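Local coordinates for protein DNA polymerase sliding clamp (Archaeoglobus fulgidus, PDB 1RWZ) that forms a homotrimeric ring through which DNA passes and probably tethers the polymerase and other DNA-processing proteins to the template during replication, at residues Lys12-Thr15 / Arg16-Ala20; Lys203-Gly206 / Ser207-Leu211; Lys79-Ser82 / Thr83-Val87; Ala109-Pro113 / Ser114-Lys118. One frame throughout, in Å; residues are numbered along the deposited sequence.

Interaction 1 (Lys12-Thr15 / Arg16-Ala20); sequences KTVT and RAIVA
Val-14 and Ile-18, one helical turn apart, show how a helix lays a greasy ridge against a sheet. The two side chains lie side by side and point the same way, with CG1 of Val-14 4.1 Å from CD1 of Ile-18. With CG1 of Val-14 anti to the backbone N (chi1 173°), that branch extends along the helix toward the next turn. Ile-18 folds back in turn, its CG1 3.3 Å from the carbonyl O of Val-14. Both residues are buried and press on Val-49 of strand 45-52, while Ala-17 meets Val-234 of strand 232-238.

The backbone beneath is knit by successive i to i+4 bonds. Arg-16 N to Lys-12 O and Ala-17 N to Thr-13 O are each 3.0 Å, and Ile-18 N reaches Val-14 O at 3.1 Å. Val-19 N to Thr-15 O, also 3.0 Å, is the straightest, with an N-H...O angle of 171°. Thr-15 is buried against Ile-74 and Phe-75 of helix 71-78, and its OG1 is hydrogen-bonded to the carbonyl O of Leu-11.

The solvent side is looser. Arg-16 is exposed and runs out extended, with CG anti to its own N (chi1 -179°), past Lys-203 and Val-204. Lys-12, by contrast, is tied down at its NZ by the carbonyls of Ser-78 and Ile-81. The apolar side set against the sheet and the polar side reaching out, with exposed Arg-16, give an amphipathic helix, characteristic of the PCNA fold, in which sheets back the helices that line the DNA channel.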
ATOM      1  N   LYS A  12      12.604  -8.774 -14.101  1.00 14.60           N
ATOM      2  CA  LYS A  12      11.881  -7.581 -13.658  1.00 15.74           C
ATOM      3  C   LYS A  12      12.813  -6.444 -13.253  1.00 16.34           C
ATOM      4  O   LYS A  12      12.606  -5.283 -13.627  1.00 15.97           O
ATOM      5  CB  LYS A  12      10.956  -7.939 -12.486  1.00 16.69           C
ATOM      6  CG  LYS A  12       9.832  -8.913 -12.866  1.00 18.69           C
ATOM      7  CD  LYS A  12       9.155  -9.541 -11.641  1.00 20.04           C
ATOM      8  CE  LYS A  12       8.355  -8.535 -10.819  1.00 22.21           C
ATOM      9  NZ  LYS A  12       7.124  -8.076 -11.526  1.00 22.74           N
ATOM     10  N   THR A  13      13.849  -6.780 -12.497  1.00 15.38           N
ATOM     11  CA  THR A  13      14.791  -5.775 -12.027  1.00 16.74           C
ATOM     12  C   THR A  13      15.625  -5.145 -13.134  1.00 16.55           C
ATOM     13  O   THR A  13      15.783  -3.921 -13.170  1.00 17.13           O
ATOM     14  CB  THR A  13      15.713  -6.370 -10.940  1.00 17.22           C
ATOM     15  OG1 THR A  13      14.925  -6.672  -9.783  1.00 18.99           O
ATOM     16  CG2 THR A  13      16.805  -5.381 -10.550  1.00 17.89           C
ATOM     17  N   VAL A  14      16.147  -5.961 -14.043  1.00 15.59           N
ATOM     18  CA  VAL A  14      16.962  -5.437 -15.134  1.00 17.14           C
ATOM     19  C   VAL A  14      16.101  -4.650 -16.124  1.00 16.90           C
ATOM     20  O   VAL A  14      16.542  -3.647 -16.691  1.00 16.39           O
ATOM     21  CB  VAL A  14      17.702  -6.575 -15.860  1.00 17.96           C
ATOM     22  CG1 VAL A  14      18.399  -6.045 -17.095  1.00 20.48           C
ATOM     23  CG2 VAL A  14      18.735  -7.194 -14.912  1.00 18.23           C
ATOM     24  N   THR A  15      14.869  -5.100 -16.325  1.00 16.22           N
ATOM     25  CA  THR A  15      13.960  -4.405 -17.230  1.00 17.13           C
ATOM     26  C   THR A  15      13.649  -3.036 -16.638  1.00 16.89           C
ATOM     27  O   THR A  15      13.675  -2.019 -17.340  1.00 17.69           O
ATOM     28  CB  THR A  15      12.648  -5.209 -17.421  1.00 17.74           C
ATOM     29  OG1 THR A  15      12.940  -6.424 -18.122  1.00 19.11           O
ATOM     30  CG2 THR A  15      11.633  -4.406 -18.229  1.00 18.38           C
ATOM     31  N   ARG A  16      13.370  -3.003 -15.341  1.00 17.07           N
ATOM     32  CA  ARG A  16      13.061  -1.745 -14.671  1.00 18.32           C
ATOM     33  C   ARG A  16      14.249  -0.785 -14.703  1.00 18.10           C
ATOM     34  O   ARG A  16      14.071   0.425 -14.864  1.00 18.02           O
ATOM     35  CB  ARG A  16      12.654  -1.990 -13.218  1.00 19.95           C
ATOM     36  CG  ARG A  16      12.300  -0.713 -12.466  1.00 23.86           C
ATOM     37  CD  ARG A  16      11.771  -1.001 -11.075  1.00 26.86           C
ATOM     38  NE  ARG A  16      11.399   0.224 -10.372  1.00 31.38           N
ATOM     39  CZ  ARG A  16      10.868   0.253  -9.153  1.00 33.05           C
ATOM     40  NH1 ARG A  16      10.649  -0.882  -8.499  1.00 34.46           N
ATOM     41  NH2 ARG A  16      10.551   1.412  -8.588  1.00 34.60           N
ATOM     42  N   ALA A  17      15.456  -1.326 -14.552  1.00 17.29           N
ATOM     43  CA  ALA A  17      16.663  -0.504 -14.553  1.00 17.53           C
ATOM     44  C   ALA A  17      16.884   0.186 -15.894  1.00 17.59           C
ATOM     45  O   ALA A  17      17.323   1.335 -15.940  1.00 17.81           O
ATOM     46  CB  ALA A  17      17.880  -1.359 -14.203  1.00 17.70           C
ATOM     47  N   ILE A  18      16.579  -0.516 -16.980  1.00 17.35           N
ATOM     48  CA  ILE A  18      16.765   0.034 -18.319  1.00 18.32           C
ATOM     49  C   ILE A  18      15.658   1.005 -18.717  1.00 18.94           C
ATOM     50  O   ILE A  18      15.939   2.086 -19.235  1.00 18.91           O
ATOM     51  CB  ILE A  18      16.835  -1.090 -19.379  1.00 18.47           C
ATOM     52  CG1 ILE A  18      18.074  -1.956 -19.135  1.00 18.28           C
ATOM     53  CG2 ILE A  18      16.894  -0.495 -20.783  1.00 19.12           C
ATOM     54  CD1 ILE A  18      18.160  -3.170 -20.035  1.00 18.72           C
ATOM     55  N   VAL A  19      14.408   0.627 -18.467  1.00 18.55           N
ATOM     56  CA  VAL A  19      13.282   1.476 -18.843  1.00 20.00           C
ATOM     57  C   VAL A  19      13.280   2.791 -18.066  1.00 20.31           C
ATOM     58  O   VAL A  19      12.609   3.753 -18.448  1.00 20.59           O
ATOM     59  CB  VAL A  19      11.925   0.732 -18.653  1.00 19.92           C
ATOM     60  CG1 VAL A  19      11.552   0.676 -17.186  1.00 19.87           C
ATOM     61  CG2 VAL A  19      10.836   1.418 -19.472  1.00 21.10           C
ATOM     62  N   ALA A  20      14.035   2.838 -16.974  1.00 21.00           N
ATOM     63  CA  ALA A  20      14.119   4.055 -16.182  1.00 21.41           C
ATOM     64  C   ALA A  20      14.700   5.178 -17.046  1.00 21.82           C
ATOM     65  O   ALA A  20      14.396   6.354 -16.836  1.00 21.98           O
ATOM     66  CB  ALA A  20      15.002   3.825 -14.959  1.00 22.20           C
TER

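Interaction 2 (Lys203-Gly206 / Ser207-Leu211); sequences KVAG and SGDLL
Gly-206 and Asp-209 close a tight reversal, and hydrogen bonds do most of the work. The backbone bond runs from Asp-209 N to Gly-206 O at 3.1 Å, with an N-H...O angle of 159°. A second bond ties the same two residues through a side chain: the N-H of Gly-206 donates to OD2 of Asp-209, with N and OD2 2.9 Å apart. It is more bent, at 138°, and uses the anti lone pair of OD2, the one turned away from the other carboxylate oxygen. Asp-209 can fold back in this way because its CG stands beside its own backbone N (chi1 -68°), on the side of the first residue of the turn. Gly-206 thus has both its N-H and its C=O engaged by one partner.

Van der Waals contacts are few and follow from these bonds. CB of Asp-209 rests 3.4 Å from Gly-206 O, and OD2 lies 3.7 Å from CA of Ala-205. Toward the protein, Ala-205 and Asp-209 both touch Ala-135 of helix 135-146.

Polar links to the surroundings hold the loop in place. Gly-208 N is bonded to OD1 of Asp-134, and the carbonyl of Ala-205 accepts from NZ of Lys-139.

The backbone conformation fits the bonding: Gly-208 has a positive phi of 98° at the third position, where glycine is common, and Gly-206 to Asp-209 form a type II beta turn that delivers the chain from helix 195-201 into strand 210-215.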
ATOM      1  N   LYS A 203      15.840   2.998  -7.211  1.00 19.60           N
ATOM      2  CA  LYS A 203      14.568   2.284  -7.199  1.00 20.53           C
ATOM      3  C   LYS A 203      14.675   0.786  -7.483  1.00 20.22           C
ATOM      4  O   LYS A 203      13.773   0.024  -7.132  1.00 20.72           O
ATOM      5  CB  LYS A 203      13.588   2.936  -8.176  1.00 21.76           C
ATOM      6  CG  LYS A 203      13.048   4.256  -7.654  1.00 23.11           C
ATOM      7  CD  LYS A 203      12.084   4.901  -8.627  1.00 26.12           C
ATOM      8  CE  LYS A 203      11.555   6.203  -8.051  1.00 27.58           C
ATOM      9  NZ  LYS A 203      10.655   6.914  -9.003  1.00 29.73           N
ATOM     10  N   VAL A 204      15.768   0.359  -8.106  1.00 19.40           N
ATOM     11  CA  VAL A 204      15.948  -1.062  -8.403  1.00 19.36           C
ATOM     12  C   VAL A 204      16.863  -1.747  -7.392  1.00 18.94           C
ATOM     13  O   VAL A 204      17.148  -2.942  -7.513  1.00 18.44           O
ATOM     14  CB  VAL A 204      16.538  -1.286  -9.820  1.00 20.03           C
ATOM     15  CG1 VAL A 204      15.563  -0.775 -10.877  1.00 19.63           C
ATOM     16  CG2 VAL A 204      17.888  -0.590  -9.949  1.00 19.46           C
ATOM     17  N   ALA A 205      17.312  -0.996  -6.391  1.00 18.56           N
ATOM     18  CA  ALA A 205      18.212  -1.538  -5.375  1.00 18.83           C
ATOM     19  C   ALA A 205      17.615  -1.526  -3.975  1.00 19.40           C
ATOM     20  O   ALA A 205      16.644  -0.824  -3.701  1.00 19.73           O
ATOM     21  CB  ALA A 205      19.526  -0.761  -5.381  1.00 18.96           C
ATOM     22  N   GLY A 206      18.214  -2.307  -3.082  1.00 19.84           N
ATOM     23  CA  GLY A 206      17.728  -2.362  -1.717  1.00 19.83           C
ATOM     24  C   GLY A 206      18.775  -2.906  -0.769  1.00 19.96           C
ATOM     25  O   GLY A 206      19.901  -3.194  -1.176  1.00 18.58           O
ATOM     26  N   SER A 207      18.411  -3.035   0.501  1.00 19.89           N
ATOM     27  CA  SER A 207      19.336  -3.559   1.496  1.00 20.05           C
ATOM     28  C   SER A 207      19.809  -4.919   1.017  1.00 18.68           C
ATOM     29  O   SER A 207      19.021  -5.701   0.493  1.00 18.75           O
ATOM     30  CB  SER A 207      18.640  -3.704   2.852  1.00 21.48           C
ATOM     31  OG  SER A 207      18.231  -2.442   3.342  1.00 25.24           O
ATOM     32  N   GLY A 208      21.096  -5.197   1.182  1.00 17.92           N
ATOM     33  CA  GLY A 208      21.607  -6.485   0.752  1.00 17.36           C
ATOM     34  C   GLY A 208      22.275  -6.468  -0.608  1.00 16.72           C
ATOM     35  O   GLY A 208      23.003  -7.399  -0.956  1.00 16.65           O
ATOM     36  N   ASP A 209      22.015  -5.427  -1.395  1.00 15.75           N
ATOM     37  CA  ASP A 209      22.636  -5.309  -2.714  1.00 15.55           C
ATOM     38  C   ASP A 209      23.933  -4.529  -2.536  1.00 15.31           C
ATOM     39  O   ASP A 209      24.007  -3.624  -1.707  1.00 15.32           O
ATOM     40  CB  ASP A 209      21.713  -4.568  -3.691  1.00 15.54           C
ATOM     41  CG  ASP A 209      20.463  -5.363  -4.038  1.00 16.86           C
ATOM     42  OD1 ASP A 209      20.583  -6.582  -4.278  1.00 17.63           O
ATOM     43  OD2 ASP A 209      19.364  -4.767  -4.087  1.00 17.22           O
ATOM     44  N   LEU A 210      24.959  -4.879  -3.304  1.00 15.03           N
ATOM     45  CA  LEU A 210      26.239  -4.192  -3.186  1.00 14.16           C
ATOM     46  C   LEU A 210      26.303  -3.000  -4.131  1.00 13.60           C
ATOM     47  O   LEU A 210      25.775  -3.048  -5.242  1.00 13.24           O
ATOM     48  CB  LEU A 210      27.394  -5.145  -3.514  1.00 15.16           C
ATOM     49  CG  LEU A 210      28.793  -4.688  -3.094  1.00 15.34           C
ATOM     50  CD1 LEU A 210      28.906  -4.745  -1.567  1.00 15.97           C
ATOM     51  CD2 LEU A 210      29.852  -5.583  -3.735  1.00 16.57           C
ATOM     52  N   LEU A 211      26.933  -1.926  -3.672  1.00 11.94           N
ATOM     53  CA  LEU A 211      27.103  -0.737  -4.500  1.00 11.88           C
ATOM     54  C   LEU A 211      28.559  -0.322  -4.447  1.00 11.33           C
ATOM     55  O   LEU A 211      29.131  -0.186  -3.368  1.00 11.20           O
ATOM     56  CB  LEU A 211      26.238   0.424  -4.000  1.00 11.46           C
ATOM     57  CG  LEU A 211      26.580   1.788  -4.621  1.00 12.06           C
ATOM     58  CD1 LEU A 211      26.351   1.764  -6.138  1.00 12.56           C
ATOM     59  CD2 LEU A 211      25.736   2.856  -3.969  1.00 13.58           C
TER

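Interaction 3 (Lys79-Ser82 / Thr83-Val87); sequences KSIS and TKDLV
Ser-82 and Asp-85 grip each other through backbone and side chain alike. Ser-82 N donates to OD1 of Asp-85 at 2.9 Å along a fairly straight line of 162°, approaching from above the carboxylate plane. In return Asp-85 N bonds to Ser-82 O at 3.0 Å, which closes a type I beta turn. The serine hydroxyl adds a third link: with OG anti to the backbone N (chi1 172°), it lies over the turn and accepts from Lys-84 N at 3.2 Å, the pattern of an ST turn.

Below the polar turn, Ile-81 and Val-87 meet tip to tip, their CG2 methyls 3.7 Å apart, while CG2 of Ile-81 also sits 4.0 Å from CB of Asp-85.

Two waters form the next layer. One donates both to OD1 of Asp-85, at 2.6 Å, and to the carbonyl O of Ser-80, extending the reach of the carboxylate back along the loop. The other bridges OG of Ser-82 and OG1 of Thr-83.

Phe-101 of strand 96-101 touches both Ile-81 and Asp-85. Farther out, backbone bonds join Thr-83 to Glu-9 and Asp-85 to Gly-8, fastening the turn to the start of helix 8-19.

OD1 of Asp-85 thus collects one amide and one water hydrogen, a setting that would probably stabilise the ionised carboxylate and that links the turn to the loop before it, ahead of strand 86-91.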
ATOM      1  N   LYS A  79       5.195  -6.908 -15.123  1.00 29.92           N
ATOM      2  CA  LYS A  79       4.396  -6.640 -13.934  1.00 30.04           C
ATOM      3  C   LYS A  79       3.443  -7.795 -13.634  1.00 30.01           C
ATOM      4  O   LYS A  79       2.955  -7.929 -12.515  1.00 30.11           O
ATOM      5  CB  LYS A  79       3.605  -5.342 -14.107  1.00 31.39           C
ATOM      6  CG  LYS A  79       4.479  -4.100 -14.159  1.00 32.40           C
ATOM      7  CD  LYS A  79       3.663  -2.852 -14.433  1.00 34.03           C
ATOM      8  CE  LYS A  79       4.556  -1.623 -14.463  1.00 34.92           C
ATOM      9  NZ  LYS A  79       3.782  -0.378 -14.728  1.00 36.44           N
ATOM     10  N   SER A  80       3.182  -8.629 -14.636  1.00 29.76           N
ATOM     11  CA  SER A  80       2.296  -9.773 -14.452  1.00 30.03           C
ATOM     12  C   SER A  80       3.122 -11.008 -14.099  1.00 29.53           C
ATOM     13  O   SER A  80       2.584 -12.088 -13.853  1.00 29.61           O
ATOM     14  CB  SER A  80       1.469 -10.023 -15.721  1.00 30.19           C
ATOM     15  OG  SER A  80       2.293 -10.376 -16.816  1.00 33.06           O
ATOM     16  N   ILE A  81       4.439 -10.835 -14.070  1.00 28.75           N
ATOM     17  CA  ILE A  81       5.347 -11.923 -13.731  1.00 27.59           C
ATOM     18  C   ILE A  81       5.716 -11.824 -12.253  1.00 27.97           C
ATOM     19  O   ILE A  81       5.951 -10.730 -11.732  1.00 27.25           O
ATOM     20  CB  ILE A  81       6.646 -11.855 -14.572  1.00 27.82           C
ATOM     21  CG1 ILE A  81       6.308 -11.958 -16.061  1.00 27.29           C
ATOM     22  CG2 ILE A  81       7.598 -12.970 -14.153  1.00 26.89           C
ATOM     23  CD1 ILE A  81       7.513 -11.846 -16.984  1.00 27.72           C
ATOM     24  N   SER A  82       5.755 -12.966 -11.578  1.00 27.25           N
ATOM     25  CA  SER A  82       6.105 -13.007 -10.165  1.00 27.99           C
ATOM     26  C   SER A  82       7.619 -13.108 -10.011  1.00 28.30           C
ATOM     27  O   SER A  82       8.296 -13.689 -10.859  1.00 27.94           O
ATOM     28  CB  SER A  82       5.442 -14.210  -9.488  1.00 27.64           C
ATOM     29  OG  SER A  82       5.921 -14.370  -8.163  1.00 28.16           O
ATOM     30  N   THR A  83       8.152 -12.538  -8.935  1.00 28.87           N
ATOM     31  CA  THR A  83       9.588 -12.594  -8.696  1.00 29.64           C
ATOM     32  C   THR A  83      10.025 -14.045  -8.525  1.00 30.01           C
ATOM     33  O   THR A  83      11.186 -14.386  -8.772  1.00 29.64           O
ATOM     34  CB  THR A  83       9.991 -11.806  -7.431  1.00 30.14           C
ATOM     35  OG1 THR A  83       9.283 -12.321  -6.296  1.00 31.27           O
ATOM     36  CG2 THR A  83       9.676 -10.326  -7.601  1.00 30.22           C
ATOM     37  N   LYS A  84       9.085 -14.897  -8.116  1.00 30.03           N
ATOM     38  CA  LYS A  84       9.366 -16.315  -7.904  1.00 30.30           C
ATOM     39  C   LYS A  84       9.071 -17.210  -9.109  1.00 29.47           C
ATOM     40  O   LYS A  84       9.259 -18.426  -9.052  1.00 30.27           O
ATOM     41  CB  LYS A  84       8.598 -16.819  -6.681  1.00 31.88           C
ATOM     42  CG  LYS A  84       9.121 -16.249  -5.371  1.00 33.72           C
ATOM     43  CD  LYS A  84       8.400 -16.850  -4.174  1.00 35.67           C
ATOM     44  CE  LYS A  84       9.045 -16.408  -2.868  1.00 36.65           C
ATOM     45  NZ  LYS A  84       8.383 -17.034  -1.690  1.00 37.76           N
ATOM     46  N   ASP A  85       8.602 -16.611 -10.195  1.00 27.92           N
ATOM     47  CA  ASP A  85       8.325 -17.362 -11.416  1.00 26.68           C
ATOM     48  C   ASP A  85       9.656 -17.559 -12.133  1.00 24.58           C
ATOM     49  O   ASP A  85      10.582 -16.768 -11.951  1.00 24.65           O
ATOM     50  CB  ASP A  85       7.420 -16.556 -12.357  1.00 27.98           C
ATOM     51  CG  ASP A  85       5.958 -16.608 -11.974  1.00 30.12           C
ATOM     52  OD1 ASP A  85       5.211 -15.699 -12.408  1.00 31.14           O
ATOM     53  OD2 ASP A  85       5.551 -17.552 -11.264  1.00 30.84           O
ATOM     54  N   LEU A  86       9.766 -18.622 -12.922  1.00 22.63           N
ATOM     55  CA  LEU A  86      10.963 -18.821 -13.730  1.00 20.85           C
ATOM     56  C   LEU A  86      10.481 -18.346 -15.092  1.00 20.12           C
ATOM     57  O   LEU A  86       9.365 -18.675 -15.505  1.00 20.08           O
ATOM     58  CB  LEU A  86      11.376 -20.291 -13.825  1.00 22.13           C
ATOM     59  CG  LEU A  86      12.344 -20.833 -12.771  1.00 22.43           C
ATOM     60  CD1 LEU A  86      12.841 -22.205 -13.217  1.00 22.88           C
ATOM     61  CD2 LEU A  86      13.520 -19.885 -12.600  1.00 21.53           C
ATOM     62  N   VAL A  87      11.299 -17.564 -15.786  1.00 18.29           N
ATOM     63  CA  VAL A  87      10.897 -17.051 -17.087  1.00 17.27           C
ATOM     64  C   VAL A  87      11.833 -17.521 -18.185  1.00 16.39           C
ATOM     65  O   VAL A  87      13.052 -17.487 -18.027  1.00 15.94           O
ATOM     66  CB  VAL A  87      10.892 -15.509 -17.096  1.00 17.89           C
ATOM     67  CG1 VAL A  87      10.269 -15.002 -18.394  1.00 18.65           C
ATOM     68  CG2 VAL A  87      10.146 -14.981 -15.886  1.00 18.55           C
TER
HETATM   69  O   HOH W   1       2.748 -14.744 -12.563  1.00 34.83           O
HETATM   70  O   HOH W   2       6.433 -12.897  -5.683  1.00 52.11           O

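Interaction 4 (Ala109-Pro113 / Ser114-Lys118); sequences ALIDP and SAIRK
Ile-111 and Ile-116 cross at about a right angle beneath a short turn of chain. CG2 of Ile-111 meets CG1 of Ile-116 at 4.0 Å, and the same methyl lies 4.4 Å from CB of Ala-115, a lighter touch. Ile-116, the buried member, also sets its CB 3.3 Å from the carbonyl O of Pro-113.

On the outer side, Asp-112 bends over the start of the turn. Its CG is anti to the backbone N (chi1 173°), which puts the carboxylate over the turn, with OD2 3.4 Å from CB of Ser-114. The carboxylate thus lies alongside the serine's methylene; Asp-112, Ser-114 and Ala-115 are all exposed.

The turn itself is held by a pair of i to i+3 backbone bonds, consistent with the placing of these side chains. Ala-115 N reaches Asp-112 O at 2.8 Å and Ile-116 N reaches Pro-113 O at 3.1 Å, each donor standing above the carbonyl plane, 49° and 63° out of it respectively. Pro-113, with its phi fixed near that of a helix, begins the turn.

Ile-111 is bonded through its backbone to Gly-68, and the carbonyl of Arg-117 accepts from NH1 of Arg-26. Ala-109 pairs through its backbone with a neighbouring subunit. The whole is a short 3-10 turn on the long connection from strand 104-109 to strand 129-134, the interdomain connecting loop of PCNA proteins, which in relatives helps to bind partner proteins.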
ATOM      1  N   ALA A 109       6.616  -8.393 -30.911  1.00 24.11           N
ATOM      2  CA  ALA A 109       7.380  -8.117 -32.112  1.00 24.62           C
ATOM      3  C   ALA A 109       8.653  -7.382 -31.723  1.00 24.48           C
ATOM      4  O   ALA A 109       8.621  -6.443 -30.928  1.00 24.67           O
ATOM      5  CB  ALA A 109       6.556  -7.269 -33.076  1.00 24.43           C
ATOM      6  N   LEU A 110       9.775  -7.825 -32.273  1.00 25.17           N
ATOM      7  CA  LEU A 110      11.051  -7.190 -31.996  1.00 26.20           C
ATOM      8  C   LEU A 110      11.188  -5.947 -32.867  1.00 27.20           C
ATOM      9  O   LEU A 110      10.464  -5.784 -33.853  1.00 27.00           O
ATOM     10  CB  LEU A 110      12.195  -8.165 -32.283  1.00 26.01           C
ATOM     11  CG  LEU A 110      12.291  -9.329 -31.292  1.00 26.18           C
ATOM     12  CD1 LEU A 110      13.346 -10.320 -31.753  1.00 27.03           C
ATOM     13  CD2 LEU A 110      12.629  -8.785 -29.910  1.00 26.19           C
ATOM     14  N   ILE A 111      12.107  -5.070 -32.488  1.00 28.19           N
ATOM     15  CA  ILE A 111      12.350  -3.836 -33.224  1.00 29.46           C
ATOM     16  C   ILE A 111      13.660  -3.972 -33.986  1.00 30.23           C
ATOM     17  O   ILE A 111      14.599  -4.603 -33.507  1.00 29.45           O
ATOM     18  CB  ILE A 111      12.478  -2.633 -32.269  1.00 29.16           C
ATOM     19  CG1 ILE A 111      11.210  -2.493 -31.430  1.00 29.64           C
ATOM     20  CG2 ILE A 111      12.735  -1.356 -33.060  1.00 30.41           C
ATOM     21  CD1 ILE A 111      11.316  -1.432 -30.360  1.00 29.60           C
ATOM     22  N   ASP A 112      13.722  -3.393 -35.179  1.00 31.98           N
ATOM     23  CA  ASP A 112      14.950  -3.453 -35.958  1.00 33.80           C
ATOM     24  C   ASP A 112      16.001  -2.683 -35.163  1.00 33.94           C
ATOM     25  O   ASP A 112      15.842  -1.492 -34.904  1.00 34.20           O
ATOM     26  CB  ASP A 112      14.734  -2.819 -37.335  1.00 35.68           C
ATOM     27  CG  ASP A 112      16.017  -2.709 -38.133  1.00 37.69           C
ATOM     28  OD1 ASP A 112      16.822  -3.664 -38.106  1.00 39.14           O
ATOM     29  OD2 ASP A 112      16.213  -1.669 -38.796  1.00 39.21           O
ATOM     30  N   PRO A 113      17.082  -3.362 -34.750  1.00 34.62           N
ATOM     31  CA  PRO A 113      18.159  -2.735 -33.975  1.00 35.53           C
ATOM     32  C   PRO A 113      18.637  -1.402 -34.551  1.00 36.24           C
ATOM     33  O   PRO A 113      18.957  -0.474 -33.809  1.00 36.13           O
ATOM     34  CB  PRO A 113      19.253  -3.799 -33.991  1.00 35.13           C
ATOM     35  CG  PRO A 113      18.473  -5.068 -34.014  1.00 34.84           C
ATOM     36  CD  PRO A 113      17.401  -4.771 -35.036  1.00 34.37           C
ATOM     37  N   SER A 114      18.670  -1.317 -35.876  1.00 37.39           N
ATOM     38  CA  SER A 114      19.118  -0.110 -36.561  1.00 38.34           C
ATOM     39  C   SER A 114      18.189   1.078 -36.335  1.00 38.37           C
ATOM     40  O   SER A 114      18.626   2.230 -36.345  1.00 39.04           O
ATOM     41  CB  SER A 114      19.239  -0.383 -38.061  1.00 38.98           C
ATOM     42  OG  SER A 114      20.115  -1.470 -38.305  1.00 40.39           O
ATOM     43  N   ALA A 115      16.906   0.796 -36.136  1.00 37.91           N
ATOM     44  CA  ALA A 115      15.919   1.844 -35.913  1.00 37.48           C
ATOM     45  C   ALA A 115      16.079   2.451 -34.523  1.00 37.32           C
ATOM     46  O   ALA A 115      15.517   3.507 -34.224  1.00 37.41           O
ATOM     47  CB  ALA A 115      14.517   1.278 -36.079  1.00 37.65           C
ATOM     48  N   ILE A 116      16.847   1.774 -33.677  1.00 36.67           N
ATOM     49  CA  ILE A 116      17.087   2.237 -32.317  1.00 36.40           C
ATOM     50  C   ILE A 116      18.313   3.147 -32.286  1.00 36.87           C
ATOM     51  O   ILE A 116      19.246   2.969 -33.069  1.00 36.51           O
ATOM     52  CB  ILE A 116      17.313   1.042 -31.363  1.00 35.62           C
ATOM     53  CG1 ILE A 116      16.072   0.145 -31.360  1.00 34.95           C
ATOM     54  CG2 ILE A 116      17.615   1.540 -29.955  1.00 34.78           C
ATOM     55  CD1 ILE A 116      16.184  -1.063 -30.447  1.00 34.11           C
ATOM     56  N   ARG A 117      18.301   4.121 -31.384  1.00 37.61           N
ATOM     57  CA  ARG A 117      19.412   5.055 -31.257  1.00 39.35           C
ATOM     58  C   ARG A 117      20.752   4.335 -31.202  1.00 39.96           C
ATOM     59  O   ARG A 117      20.915   3.363 -30.465  1.00 39.99           O
ATOM     60  CB  ARG A 117      19.244   5.914 -30.005  1.00 39.65           C
ATOM     61  CG  ARG A 117      20.462   6.770 -29.706  1.00 41.09           C
ATOM     62  CD  ARG A 117      20.253   7.662 -28.499  1.00 41.74           C
ATOM     63  NE  ARG A 117      21.479   8.383 -28.163  1.00 42.57           N
ATOM     64  CZ  ARG A 117      21.567   9.310 -27.216  1.00 42.92           C
ATOM     65  NH1 ARG A 117      20.497   9.640 -26.504  1.00 43.04           N
ATOM     66  NH2 ARG A 117      22.730   9.904 -26.980  1.00 42.84           N
ATOM     67  N   LYS A 118      21.706   4.830 -31.986  1.00 40.77           N
ATOM     68  CA  LYS A 118      23.051   4.264 -32.058  1.00 41.32           C
ATOM     69  C   LYS A 118      23.564   3.759 -30.718  1.00 40.98           C
ATOM     70  O   LYS A 118      23.366   4.392 -29.682  1.00 41.00           O
ATOM     71  CB  LYS A 118      24.033   5.305 -32.608  1.00 42.18           C
ATOM     72  CG  LYS A 118      23.927   5.554 -34.104  1.00 43.69           C
ATOM     73  CD  LYS A 118      24.412   4.348 -34.898  1.00 44.49           C
ATOM     74  CE  LYS A 118      24.398   4.625 -36.394  1.00 44.92           C
ATOM     75  NZ  LYS A 118      24.912   3.466 -37.181  1.00 45.26           N
TER

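How the interactions relate
From the N terminus, interaction 1 comes first, two turns of helix 8-19. Interaction 3 then closes the reversal between helix 71-78 and strand 86-91, interaction 4 turns the connection between the two domains, and interaction 2 closes the corresponding kind of reversal between helix 195-201 and strand 210-215. All four are local and in series, so none nests or crosses. Interaction 1 touches both interactions 2 and 3: Lys-12 reaches the 79-82 loop of interaction 3, while Arg-16 and Ala-17 meet Val-204 of interaction 2, joining the N- and C-terminal halves. Interaction 4 stands apart, about 30 Å from interaction 2 between centres.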